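Local coordinates for dihydrodipicolinate synthase (Oceanobacillus iheyensis HTE831, PDB 3D0C), which probably catalyses the condensation of pyruvate with aspartate semialdehyde to give 4-hydroxy-tetrahydrodipicolinate, an early step in lysine biosynthesis, at residues S9-T14 / R81-A86; N45-I50 / K222-L227; S213-V218 / V246-L251. The protein carries 1 engineered substitution. All blocks are in the same frame, centred on the assembly; numbering follows the deposited sequence.

How the contacts relate
In one eight-stranded parallel barrel, contact 1 joins the loop before the first strand to the third, contact 2 the turn before the second to the helix after the eighth, and contact 3 the loop after the eighth to helix 235-257. The centres of contacts 1 and 2 are about 12 Å apart, and Thr83 N lies 2.8 Å from Glu48 O, probably a hydrogen bond. Contacts 2 and 3, about as far apart, touch at Ser223 and Val216; contacts 1 and 3, with centres about 20 Å apart, do not. In contact 1 the Val85 side chain is about 5 Å from that of Lys167, the predicted Schiff-base lysine; in contact 3 that of Phe248 is about 8 Å from that of Thr56, predicted to bind pyruvate.

Contact 1 (S9-T14 / R81-A86); sequences SKRFST and RATVVA
Arg11 and Thr83 meet at the outer margin of this contact, while Phe12 and Val85 pack in its interior. The arginine chain runs extended from CG to NE over the threonine, so that two of its atoms border the same hydroxyl: Arg11 CD lies 3.2 Å from Thr83 OG1, and Arg11 NH1 donates a hydrogen bond to that oxygen at 3.1 Å. The bond is bent, with an N-H...O angle of 141°, and OG1 sits 27° out of the guanidinium plane. Thr83 CG2, by contrast, lies in that plane at the guanidinium edge. Thr83 is buried, but Arg11 is exposed, which makes this the solvent side. Deeper in, the contact is wholly apolar. Phe12 turns the edge of its ring to Val85, whose CG2 lies near the ring plane, 3.9 Å from Phe12 CE1. Val85 has CG1 anti to its own nitrogen (chi1 -176°), which leaves CG2 as the branch directed at the phenylalanine. Strand 83-88 runs between strands 49-50 and 109-112. The loop follows helix 5-9 and leads into strand 15-17, and its Phe12 reaches strand 83-88 on one hand and Ala190 and Ile192 of strand 190-193 on the other.

Contact 2 (N45-I50 / K222-L227); sequences NGIEVI and KSFALL
The ring of Phe224 carries almost the whole contact, its outer rim wedged against the turn formed by Asn45, Gly46 and Ile47. Ile47 CA lies in the ring plane at the edge; the closer neighbours approach obliquely, the two carbonyl oxygens on one side of the plane and a methyl on the other. Asn45 O comes to 3.2 Å from Phe224 CE2, and Gly46 O to 3.4 Å from Phe224 CZ. Both oxygens thus stand off the plane near the CE2-CZ side of the ring, and no hydrogen bond crosses the contact. From the other side comes Ile47 CD1, 3.7 Å from Phe224 CE2. The CB of this isoleucine points away from the helix, but CG1 stands beside the backbone nitrogen (chi1 -61°) and a further bend (chi2 -64°) brings the terminal methyl back to the ring. Cut back to an alanine, Phe224 would no longer fill the space beside the turn, and Ile47 CD1 would probably be left without its aromatic neighbour.

Gly46, with phi at 96°, is the C-prime residue of a Schellman motif ending helix 32-44, in which Ile47 N bonds to Leu42 O and Gly46 N to Leu43 O. A side chain there would press on the carbonyl of Asn45 and crowd Phe224 CZ. Asn45 ND2 meanwhile turns back to Phe41 O. Beyond the turn the chain enters strand 49-50, whereas helix 220-232 follows strand 210-213. In this TIM barrel the helix after the last strand thus meets the turn between the first barrel helix and the second strand, where the ring of helices closes.

Contact 3 (S213-V218 / V246-L251); sequences SGLVNV and VPFEDL
Phe248 reaches from helix 235-257 to Leu215, and its side chain can be followed outward from CB, which points toward the loop. Phe248 CG is anti to the backbone nitrogen (chi1 -173°) and already lies 4.1 Å from Leu215 CD1. Further out, Leu215 CD1 is 3.8 Å from both Phe248 CD2 and Phe248 CE2. At the tip, Phe248 CZ still has Leu215 CD1 at 4.2 Å, with Val218 CG2 more loosely placed at 4.5 Å. Leu215 CD1 thus sits over one face in a CH-pi contact, 18° off the normal and offset toward the CD2-CE2 side of the ring. Glu249 OE2 lies in the ring plane at its edge. This carboxylate forms a salt bridge with Arg252 and accepts a hydrogen bond from a water, which in turn accepts from Gly214 N. The loop is itself braced: Ser213 OG accepts from Val216 N in an ST motif, and Gly214 O receives both Asn217 N and Asn217 ND2. Ile263 of helix 260-270 and Leu296 of helix 287-303 also touch Phe248. The arrangement is that of a TIM barrel with an added C-terminal helical region, the loop after its last strand meeting the first of the added helices.

Contact 1 (S9-T14 / R81-A86)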
ATOM      1  N   SER A   9      12.154  20.949 -15.050  1.00 23.98           N
ATOM      2  CA  SER A   9      10.717  20.703 -14.960  1.00 23.80           C
ATOM      3  C   SER A   9      10.033  20.772 -16.321  1.00 23.69           C
ATOM      4  O   SER A   9       8.987  20.157 -16.523  1.00 22.98           O
ATOM      5  CB  SER A   9      10.058  21.704 -14.002  1.00 24.05           C
ATOM      6  OG  SER A   9      10.053  23.017 -14.541  1.00 26.70           O
ATOM      7  N   LYS A  10      10.622  21.516 -17.255  1.00 22.84           N
ATOM      8  CA  LYS A  10      10.049  21.644 -18.592  1.00 23.75           C
ATOM      9  C   LYS A  10      10.063  20.324 -19.363  1.00 21.98           C
ATOM     10  O   LYS A  10       9.287  20.142 -20.304  1.00 22.43           O
ATOM     11  CB  LYS A  10      10.793  22.723 -19.387  1.00 26.57           C
ATOM     12  CG  LYS A  10      10.612  24.127 -18.828  1.00 28.84           C
ATOM     13  CD  LYS A  10      11.440  25.125 -19.611  1.00 35.33           C
ATOM     14  CE  LYS A  10      11.292  26.535 -19.064  1.00 39.08           C
ATOM     15  NZ  LYS A  10      12.245  27.466 -19.738  1.00 40.36           N
ATOM     16  N   ARG A  11      10.933  19.403 -18.959  1.00 22.46           N
ATOM     17  CA  ARG A  11      11.032  18.099 -19.617  1.00 22.17           C
ATOM     18  C   ARG A  11       9.740  17.286 -19.539  1.00 21.59           C
ATOM     19  O   ARG A  11       9.503  16.394 -20.363  1.00 20.73           O
ATOM     20  CB  ARG A  11      12.138  17.261 -18.983  1.00 25.33           C
ATOM     21  CG  ARG A  11      13.536  17.846 -19.061  1.00 30.52           C
ATOM     22  CD  ARG A  11      14.525  16.853 -18.483  1.00 35.98           C
ATOM     23  NE  ARG A  11      15.902  17.334 -18.541  1.00 40.08           N
ATOM     24  CZ  ARG A  11      16.964  16.543 -18.449  1.00 43.32           C
ATOM     25  NH1 ARG A  11      16.804  15.232 -18.296  1.00 42.61           N
ATOM     26  NH2 ARG A  11      18.186  17.057 -18.514  1.00 42.84           N
ATOM     27  N   PHE A  12       8.909  17.590 -18.550  1.00 19.69           N
ATOM     28  CA  PHE A  12       7.670  16.844 -18.350  1.00 21.99           C
ATOM     29  C   PHE A  12       6.445  17.316 -19.126  1.00 21.57           C
ATOM     30  O   PHE A  12       5.346  16.780 -18.955  1.00 20.96           O
ATOM     31  CB  PHE A  12       7.391  16.778 -16.852  1.00 24.61           C
ATOM     32  CG  PHE A  12       8.546  16.223 -16.074  1.00 27.65           C
ATOM     33  CD1 PHE A  12       8.826  14.860 -16.105  1.00 28.80           C
ATOM     34  CD2 PHE A  12       9.400  17.069 -15.375  1.00 26.90           C
ATOM     35  CE1 PHE A  12       9.941  14.349 -15.460  1.00 30.53           C
ATOM     36  CE2 PHE A  12      10.518  16.568 -14.725  1.00 30.87           C
ATOM     37  CZ  PHE A  12      10.791  15.204 -14.767  1.00 30.73           C
ATOM     38  N   SER A  13       6.641  18.306 -19.994  1.00 23.46           N
ATOM     39  CA  SER A  13       5.547  18.810 -20.820  1.00 21.45           C
ATOM     40  C   SER A  13       5.445  17.880 -22.017  1.00 21.52           C
ATOM     41  O   SER A  13       5.677  18.285 -23.159  1.00 22.60           O
ATOM     42  CB  SER A  13       5.840  20.238 -21.295  1.00 22.58           C
ATOM     43  OG  SER A  13       5.819  21.129 -20.196  1.00 24.41           O
ATOM     44  N   THR A  14       5.098  16.628 -21.749  1.00 20.93           N
ATOM     45  CA  THR A  14       4.984  15.620 -22.796  1.00 21.23           C
ATOM     46  C   THR A  14       4.372  14.379 -22.149  1.00 21.80           C
ATOM     47  O   THR A  14       3.799  14.458 -21.062  1.00 20.37           O
ATOM     48  CB  THR A  14       6.383  15.262 -23.353  1.00 21.43           C
ATOM     49  OG1 THR A  14       6.261  14.386 -24.485  1.00 20.50           O
ATOM     50  CG2 THR A  14       7.208  14.578 -22.277  1.00 22.36           C
ATOM     51  N   ARG A  81      18.919   8.834 -24.069  1.00 30.08           N
ATOM     52  CA  ARG A  81      18.010   9.098 -25.187  1.00 31.14           C
ATOM     53  C   ARG A  81      16.679   9.707 -24.730  1.00 30.95           C
ATOM     54  O   ARG A  81      15.930  10.264 -25.536  1.00 29.65           O
ATOM     55  CB  ARG A  81      17.755   7.813 -25.984  1.00 32.93           C
ATOM     56  CG  ARG A  81      18.913   7.416 -26.900  1.00 37.27           C
ATOM     57  CD  ARG A  81      18.603   6.146 -27.678  1.00 43.10           C
ATOM     58  NE  ARG A  81      18.674   4.950 -26.840  1.00 47.97           N
ATOM     59  CZ  ARG A  81      18.250   3.750 -27.217  1.00 51.90           C
ATOM     60  NH1 ARG A  81      17.716   3.579 -28.418  1.00 54.37           N
ATOM     61  NH2 ARG A  81      18.369   2.717 -26.396  1.00 53.66           N
ATOM     62  N   ALA A  82      16.397   9.592 -23.436  1.00 26.96           N
ATOM     63  CA  ALA A  82      15.178  10.138 -22.852  1.00 25.79           C
ATOM     64  C   ALA A  82      15.443  10.413 -21.383  1.00 26.11           C
ATOM     65  O   ALA A  82      16.466   9.990 -20.843  1.00 26.76           O
ATOM     66  CB  ALA A  82      14.029   9.154 -22.992  1.00 23.58           C
ATOM     67  N   THR A  83      14.533  11.138 -20.746  1.00 25.69           N
ATOM     68  CA  THR A  83      14.670  11.446 -19.330  1.00 24.99           C
ATOM     69  C   THR A  83      14.174  10.226 -18.567  1.00 25.37           C
ATOM     70  O   THR A  83      13.091   9.714 -18.845  1.00 25.90           O
ATOM     71  CB  THR A  83      13.820  12.675 -18.932  1.00 25.20           C
ATOM     72  OG1 THR A  83      14.345  13.850 -19.558  1.00 22.46           O
ATOM     73  CG2 THR A  83      13.832  12.871 -17.427  1.00 25.20           C
ATOM     74  N   VAL A  84      14.964   9.753 -17.608  1.00 24.76           N
ATOM     75  CA  VAL A  84      14.570   8.580 -16.840  1.00 23.54           C
ATOM     76  C   VAL A  84      14.172   8.957 -15.413  1.00 22.78           C
ATOM     77  O   VAL A  84      14.916   9.627 -14.692  1.00 21.44           O
ATOM     78  CB  VAL A  84      15.712   7.523 -16.815  1.00 24.72           C
ATOM     79  CG1 VAL A  84      15.275   6.299 -16.031  1.00 23.60           C
ATOM     80  CG2 VAL A  84      16.082   7.120 -18.240  1.00 23.84           C
ATOM     81  N   VAL A  85      12.976   8.530 -15.023  1.00 22.69           N
ATOM     82  CA  VAL A  85      12.457   8.807 -13.694  1.00 21.82           C
ATOM     83  C   VAL A  85      12.283   7.464 -13.009  1.00 20.13           C
ATOM     84  O   VAL A  85      11.468   6.634 -13.422  1.00 19.87           O
ATOM     85  CB  VAL A  85      11.111   9.545 -13.768  1.00 22.23           C
ATOM     86  CG1 VAL A  85      10.642   9.918 -12.364  1.00 23.77           C
ATOM     87  CG2 VAL A  85      11.253  10.785 -14.640  1.00 20.69           C
ATOM     88  N   ALA A  86      13.070   7.255 -11.962  1.00 19.21           N
ATOM     89  CA  ALA A  86      13.042   6.001 -11.229  1.00 15.03           C
ATOM     90  C   ALA A  86      12.091   6.023 -10.047  1.00 17.02           C
ATOM     91  O   ALA A  86      12.221   6.847  -9.144  1.00 15.79           O
ATOM     92  CB  ALA A  86      14.438   5.661 -10.763  1.00 16.09           C
TER

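Contact 2 (N45-I50 / K222-L227)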
ATOM      1  N   ASN A  45       9.152   4.970 -30.626  1.00 29.68           N
ATOM      2  CA  ASN A  45       7.873   5.609 -30.858  1.00 28.82           C
ATOM      3  C   ASN A  45       7.755   7.026 -30.303  1.00 26.91           C
ATOM      4  O   ASN A  45       6.658   7.565 -30.194  1.00 27.67           O
ATOM      5  CB  ASN A  45       6.761   4.707 -30.329  1.00 31.15           C
ATOM      6  CG  ASN A  45       6.510   3.524 -31.244  1.00 35.28           C
ATOM      7  OD1 ASN A  45       5.953   3.683 -32.327  1.00 36.90           O
ATOM      8  ND2 ASN A  45       6.934   2.338 -30.827  1.00 34.90           N
ATOM      9  N   GLY A  46       8.890   7.624 -29.956  1.00 25.59           N
ATOM     10  CA  GLY A  46       8.886   8.995 -29.472  1.00 23.36           C
ATOM     11  C   GLY A  46       8.873   9.318 -27.987  1.00 21.82           C
ATOM     12  O   GLY A  46       8.965  10.494 -27.629  1.00 20.38           O
ATOM     13  N   ILE A  47       8.763   8.326 -27.113  1.00 21.25           N
ATOM     14  CA  ILE A  47       8.735   8.638 -25.683  1.00 23.58           C
ATOM     15  C   ILE A  47       9.977   9.415 -25.248  1.00 21.47           C
ATOM     16  O   ILE A  47      11.101   8.972 -25.477  1.00 22.16           O
ATOM     17  CB  ILE A  47       8.629   7.370 -24.824  1.00 25.00           C
ATOM     18  CG1 ILE A  47       7.337   6.617 -25.153  1.00 27.97           C
ATOM     19  CG2 ILE A  47       8.698   7.749 -23.354  1.00 25.69           C
ATOM     20  CD1 ILE A  47       6.063   7.378 -24.824  1.00 32.08           C
ATOM     21  N   GLU A  48       9.759  10.568 -24.615  1.00 21.27           N
ATOM     22  CA  GLU A  48      10.837  11.446 -24.139  1.00 22.43           C
ATOM     23  C   GLU A  48      11.123  11.286 -22.648  1.00 22.27           C
ATOM     24  O   GLU A  48      12.182  11.693 -22.158  1.00 21.90           O
ATOM     25  CB  GLU A  48      10.475  12.912 -24.410  1.00 25.45           C
ATOM     26  CG  GLU A  48      10.328  13.258 -25.886  1.00 29.00           C
ATOM     27  CD  GLU A  48       9.778  14.656 -26.120  1.00 31.96           C
ATOM     28  OE1 GLU A  48       9.942  15.530 -25.237  1.00 30.07           O
ATOM     29  OE2 GLU A  48       9.193  14.883 -27.198  1.00 32.44           O
ATOM     30  N   VAL A  49      10.154  10.721 -21.932  1.00 20.09           N
ATOM     31  CA  VAL A  49      10.264  10.493 -20.499  1.00 19.24           C
ATOM     32  C   VAL A  49       9.802   9.066 -20.217  1.00 19.07           C
ATOM     33  O   VAL A  49       8.684   8.675 -20.559  1.00 18.05           O
ATOM     34  CB  VAL A  49       9.387  11.497 -19.717  1.00 20.01           C
ATOM     35  CG1 VAL A  49       9.488  11.240 -18.214  1.00 21.19           C
ATOM     36  CG2 VAL A  49       9.825  12.910 -20.041  1.00 20.57           C
ATOM     37  N   ILE A  50      10.677   8.272 -19.621  1.00 20.14           N
ATOM     38  CA  ILE A  50      10.333   6.892 -19.324  1.00 21.50           C
ATOM     39  C   ILE A  50      10.405   6.712 -17.813  1.00 20.67           C
ATOM     40  O   ILE A  50      11.272   7.280 -17.151  1.00 19.07           O
ATOM     41  CB  ILE A  50      11.286   5.909 -20.057  1.00 24.59           C
ATOM     42  CG1 ILE A  50      10.821   4.468 -19.838  1.00 28.21           C
ATOM     43  CG2 ILE A  50      12.718   6.107 -19.577  1.00 26.10           C
ATOM     44  CD1 ILE A  50      11.551   3.441 -20.685  1.00 30.22           C
ATOM     45  N   LYS A 222      -1.567   6.482 -30.783  1.00 24.92           N
ATOM     46  CA  LYS A 222      -2.838   7.039 -30.320  1.00 24.28           C
ATOM     47  C   LYS A 222      -2.574   8.030 -29.186  1.00 24.17           C
ATOM     48  O   LYS A 222      -3.139   9.128 -29.150  1.00 22.61           O
ATOM     49  CB  LYS A 222      -3.772   5.932 -29.828  1.00 26.52           C
ATOM     50  CG  LYS A 222      -4.305   5.022 -30.930  1.00 30.12           C
ATOM     51  CD  LYS A 222      -5.265   3.986 -30.364  1.00 33.41           C
ATOM     52  CE  LYS A 222      -5.750   3.017 -31.432  1.00 37.29           C
ATOM     53  NZ  LYS A 222      -6.554   3.677 -32.499  1.00 38.67           N
ATOM     54  N   SER A 223      -1.713   7.628 -28.256  1.00 22.07           N
ATOM     55  CA  SER A 223      -1.352   8.469 -27.125  1.00 19.34           C
ATOM     56  C   SER A 223      -0.722   9.765 -27.612  1.00 20.06           C
ATOM     57  O   SER A 223      -1.002  10.838 -27.075  1.00 19.84           O
ATOM     58  CB  SER A 223      -0.357   7.737 -26.215  1.00 18.42           C
ATOM     59  OG  SER A 223      -0.936   6.565 -25.674  1.00 18.07           O
ATOM     60  N   PHE A 224       0.139   9.664 -28.622  1.00 20.25           N
ATOM     61  CA  PHE A 224       0.799  10.849 -29.158  1.00 22.49           C
ATOM     62  C   PHE A 224      -0.143  11.690 -30.006  1.00 21.09           C
ATOM     63  O   PHE A 224       0.071  12.891 -30.160  1.00 19.64           O
ATOM     64  CB  PHE A 224       2.045  10.464 -29.958  1.00 24.92           C
ATOM     65  CG  PHE A 224       3.291  10.387 -29.122  1.00 30.41           C
ATOM     66  CD1 PHE A 224       3.907  11.548 -28.663  1.00 33.11           C
ATOM     67  CD2 PHE A 224       3.823   9.156 -28.760  1.00 31.59           C
ATOM     68  CE1 PHE A 224       5.040  11.480 -27.852  1.00 35.20           C
ATOM     69  CE2 PHE A 224       4.951   9.076 -27.952  1.00 34.05           C
ATOM     70  CZ  PHE A 224       5.560  10.239 -27.496  1.00 34.64           C
ATOM     71  N   ALA A 225      -1.174  11.059 -30.560  1.00 20.43           N
ATOM     72  CA  ALA A 225      -2.159  11.792 -31.352  1.00 20.44           C
ATOM     73  C   ALA A 225      -2.919  12.695 -30.372  1.00 22.54           C
ATOM     74  O   ALA A 225      -3.243  13.849 -30.674  1.00 22.09           O
ATOM     75  CB  ALA A 225      -3.115  10.825 -32.038  1.00 20.01           C
ATOM     76  N   LEU A 226      -3.183  12.159 -29.183  1.00 21.89           N
ATOM     77  CA  LEU A 226      -3.876  12.920 -28.151  1.00 23.52           C
ATOM     78  C   LEU A 226      -2.989  14.058 -27.655  1.00 22.30           C
ATOM     79  O   LEU A 226      -3.462  15.180 -27.464  1.00 20.99           O
ATOM     80  CB  LEU A 226      -4.257  12.012 -26.972  1.00 24.44           C
ATOM     81  CG  LEU A 226      -4.925  12.735 -25.798  1.00 27.10           C
ATOM     82  CD1 LEU A 226      -6.186  13.422 -26.290  1.00 29.18           C
ATOM     83  CD2 LEU A 226      -5.252  11.751 -24.686  1.00 27.92           C
ATOM     84  N   LEU A 227      -1.705  13.785 -27.441  1.00 22.69           N
ATOM     85  CA  LEU A 227      -0.815  14.844 -26.969  1.00 23.91           C
ATOM     86  C   LEU A 227      -0.748  15.984 -27.983  1.00 23.88           C
ATOM     87  O   LEU A 227      -0.860  17.153 -27.622  1.00 22.44           O
ATOM     88  CB  LEU A 227       0.598  14.309 -26.713  1.00 25.01           C
ATOM     89  CG  LEU A 227       1.624  15.384 -26.318  1.00 26.41           C
ATOM     90  CD1 LEU A 227       1.238  16.025 -24.996  1.00 26.06           C
ATOM     91  CD2 LEU A 227       3.000  14.763 -26.211  1.00 28.36           C
TER

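Contact 3 (S213-V218 / V246-L251)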
ATOM      1  N   SER A 213       1.167   7.543 -19.160  1.00 18.85           N
ATOM      2  CA  SER A 213       0.475   6.608 -20.045  1.00 19.00           C
ATOM      3  C   SER A 213       1.014   5.201 -19.972  1.00 16.87           C
ATOM      4  O   SER A 213       2.218   5.000 -19.810  1.00 15.73           O
ATOM      5  CB  SER A 213       0.563   7.071 -21.504  1.00 18.50           C
ATOM      6  OG  SER A 213      -0.011   6.100 -22.381  1.00 17.96           O
ATOM      7  N   GLY A 214       0.107   4.236 -20.110  1.00 17.40           N
ATOM      8  CA  GLY A 214       0.475   2.830 -20.122  1.00 19.00           C
ATOM      9  C   GLY A 214       0.124   2.321 -21.515  1.00 19.49           C
ATOM     10  O   GLY A 214       0.622   1.289 -21.979  1.00 18.39           O
ATOM     11  N   LEU A 215      -0.752   3.069 -22.185  1.00 17.69           N
ATOM     12  CA  LEU A 215      -1.184   2.739 -23.538  1.00 19.60           C
ATOM     13  C   LEU A 215      -0.013   2.828 -24.514  1.00 17.95           C
ATOM     14  O   LEU A 215       0.024   2.122 -25.520  1.00 17.19           O
ATOM     15  CB  LEU A 215      -2.296   3.691 -23.987  1.00 22.89           C
ATOM     16  CG  LEU A 215      -2.770   3.540 -25.438  1.00 25.17           C
ATOM     17  CD1 LEU A 215      -3.245   2.117 -25.683  1.00 26.17           C
ATOM     18  CD2 LEU A 215      -3.892   4.531 -25.713  1.00 27.80           C
ATOM     19  N   VAL A 216       0.946   3.692 -24.214  1.00 19.12           N
ATOM     20  CA  VAL A 216       2.102   3.849 -25.084  1.00 21.07           C
ATOM     21  C   VAL A 216       2.902   2.555 -25.274  1.00 22.80           C
ATOM     22  O   VAL A 216       3.722   2.471 -26.188  1.00 22.48           O
ATOM     23  CB  VAL A 216       3.047   4.960 -24.573  1.00 22.58           C
ATOM     24  CG1 VAL A 216       2.428   6.331 -24.830  1.00 21.98           C
ATOM     25  CG2 VAL A 216       3.327   4.771 -23.091  1.00 22.63           C
ATOM     26  N   ASN A 217       2.671   1.553 -24.424  1.00 22.33           N
ATOM     27  CA  ASN A 217       3.381   0.269 -24.536  1.00 21.97           C
ATOM     28  C   ASN A 217       2.750  -0.595 -25.624  1.00 23.59           C
ATOM     29  O   ASN A 217       3.305  -1.632 -26.005  1.00 21.96           O
ATOM     30  CB  ASN A 217       3.319  -0.524 -23.217  1.00 21.94           C
ATOM     31  CG  ASN A 217       4.120   0.116 -22.099  1.00 25.85           C
ATOM     32  OD1 ASN A 217       5.352   0.166 -22.146  1.00 20.38           O
ATOM     33  ND2 ASN A 217       3.420   0.610 -21.081  1.00 24.07           N
ATOM     34  N   VAL A 218       1.596  -0.165 -26.124  1.00 22.25           N
ATOM     35  CA  VAL A 218       0.873  -0.934 -27.129  1.00 23.11           C
ATOM     36  C   VAL A 218       0.521  -0.135 -28.381  1.00 24.76           C
ATOM     37  O   VAL A 218       0.782  -0.578 -29.502  1.00 23.86           O
ATOM     38  CB  VAL A 218      -0.428  -1.480 -26.530  1.00 26.25           C
ATOM     39  CG1 VAL A 218      -1.004  -2.563 -27.425  1.00 28.19           C
ATOM     40  CG2 VAL A 218      -0.168  -1.999 -25.133  1.00 27.22           C
ATOM     41  N   VAL A 246     -10.541   5.737 -24.503  1.00 24.13           N
ATOM     42  CA  VAL A 246     -11.243   5.543 -23.236  1.00 22.88           C
ATOM     43  C   VAL A 246     -11.617   4.079 -22.980  1.00 22.53           C
ATOM     44  O   VAL A 246     -11.463   3.583 -21.861  1.00 20.88           O
ATOM     45  CB  VAL A 246     -12.509   6.427 -23.162  1.00 23.47           C
ATOM     46  CG1 VAL A 246     -13.432   5.937 -22.054  1.00 25.39           C
ATOM     47  CG2 VAL A 246     -12.106   7.876 -22.884  1.00 25.11           C
ATOM     48  N   PRO A 247     -12.107   3.364 -24.011  1.00 21.66           N
ATOM     49  CA  PRO A 247     -12.489   1.954 -23.849  1.00 23.58           C
ATOM     50  C   PRO A 247     -11.355   1.090 -23.287  1.00 22.22           C
ATOM     51  O   PRO A 247     -11.597   0.149 -22.528  1.00 21.34           O
ATOM     52  CB  PRO A 247     -12.877   1.540 -25.267  1.00 24.90           C
ATOM     53  CG  PRO A 247     -13.431   2.821 -25.840  1.00 25.47           C
ATOM     54  CD  PRO A 247     -12.392   3.822 -25.384  1.00 23.17           C
ATOM     55  N   PHE A 248     -10.125   1.418 -23.673  1.00 20.52           N
ATOM     56  CA  PHE A 248      -8.931   0.699 -23.220  1.00 23.43           C
ATOM     57  C   PHE A 248      -8.685   1.009 -21.741  1.00 19.97           C
ATOM     58  O   PHE A 248      -8.450   0.112 -20.929  1.00 18.47           O
ATOM     59  CB  PHE A 248      -7.715   1.138 -24.045  1.00 26.69           C
ATOM     60  CG  PHE A 248      -6.463   0.332 -23.778  1.00 34.38           C
ATOM     61  CD1 PHE A 248      -6.268  -0.907 -24.384  1.00 37.61           C
ATOM     62  CD2 PHE A 248      -5.476   0.815 -22.920  1.00 36.08           C
ATOM     63  CE1 PHE A 248      -5.111  -1.651 -24.143  1.00 40.13           C
ATOM     64  CE2 PHE A 248      -4.316   0.078 -22.672  1.00 38.97           C
ATOM     65  CZ  PHE A 248      -4.135  -1.155 -23.285  1.00 39.37           C
ATOM     66  N   GLU A 249      -8.736   2.291 -21.400  1.00 19.17           N
ATOM     67  CA  GLU A 249      -8.523   2.714 -20.026  1.00 18.66           C
ATOM     68  C   GLU A 249      -9.632   2.193 -19.130  1.00 17.19           C
ATOM     69  O   GLU A 249      -9.388   1.853 -17.977  1.00 16.79           O
ATOM     70  CB  GLU A 249      -8.421   4.241 -19.952  1.00 22.46           C
ATOM     71  CG  GLU A 249      -7.198   4.777 -20.686  1.00 25.53           C
ATOM     72  CD  GLU A 249      -5.887   4.299 -20.066  1.00 29.22           C
ATOM     73  OE1 GLU A 249      -5.533   4.780 -18.972  1.00 30.05           O
ATOM     74  OE2 GLU A 249      -5.213   3.437 -20.667  1.00 25.74           O
ATOM     75  N   ASP A 250     -10.852   2.108 -19.649  1.00 18.13           N
ATOM     76  CA  ASP A 250     -11.940   1.587 -18.829  1.00 20.25           C
ATOM     77  C   ASP A 250     -11.715   0.103 -18.523  1.00 19.19           C
ATOM     78  O   ASP A 250     -11.985  -0.354 -17.413  1.00 18.86           O
ATOM     79  CB  ASP A 250     -13.297   1.804 -19.510  1.00 22.24           C
ATOM     80  CG  ASP A 250     -13.780   3.240 -19.388  1.00 26.98           C
ATOM     81  OD1 ASP A 250     -13.259   3.974 -18.515  1.00 27.85           O
ATOM     82  OD2 ASP A 250     -14.683   3.634 -20.148  1.00 24.99           O
ATOM     83  N   LEU A 251     -11.221  -0.653 -19.498  1.00 20.20           N
ATOM     84  CA  LEU A 251     -10.949  -2.069 -19.253  1.00 19.42           C
ATOM     85  C   LEU A 251      -9.894  -2.197 -18.160  1.00 17.08           C
ATOM     86  O   LEU A 251     -10.001  -3.050 -17.279  1.00 18.93           O
ATOM     87  CB  LEU A 251     -10.432  -2.761 -20.517  1.00 22.56           C
ATOM     88  CG  LEU A 251     -11.477  -3.198 -21.547  1.00 26.74           C
ATOM     89  CD1 LEU A 251     -10.789  -3.705 -22.818  1.00 27.82           C
ATOM     90  CD2 LEU A 251     -12.348  -4.286 -20.937  1.00 26.35           C
TER
HETATM   91  O   HOH W   1      -2.610   4.751 -20.607  1.00 25.49           O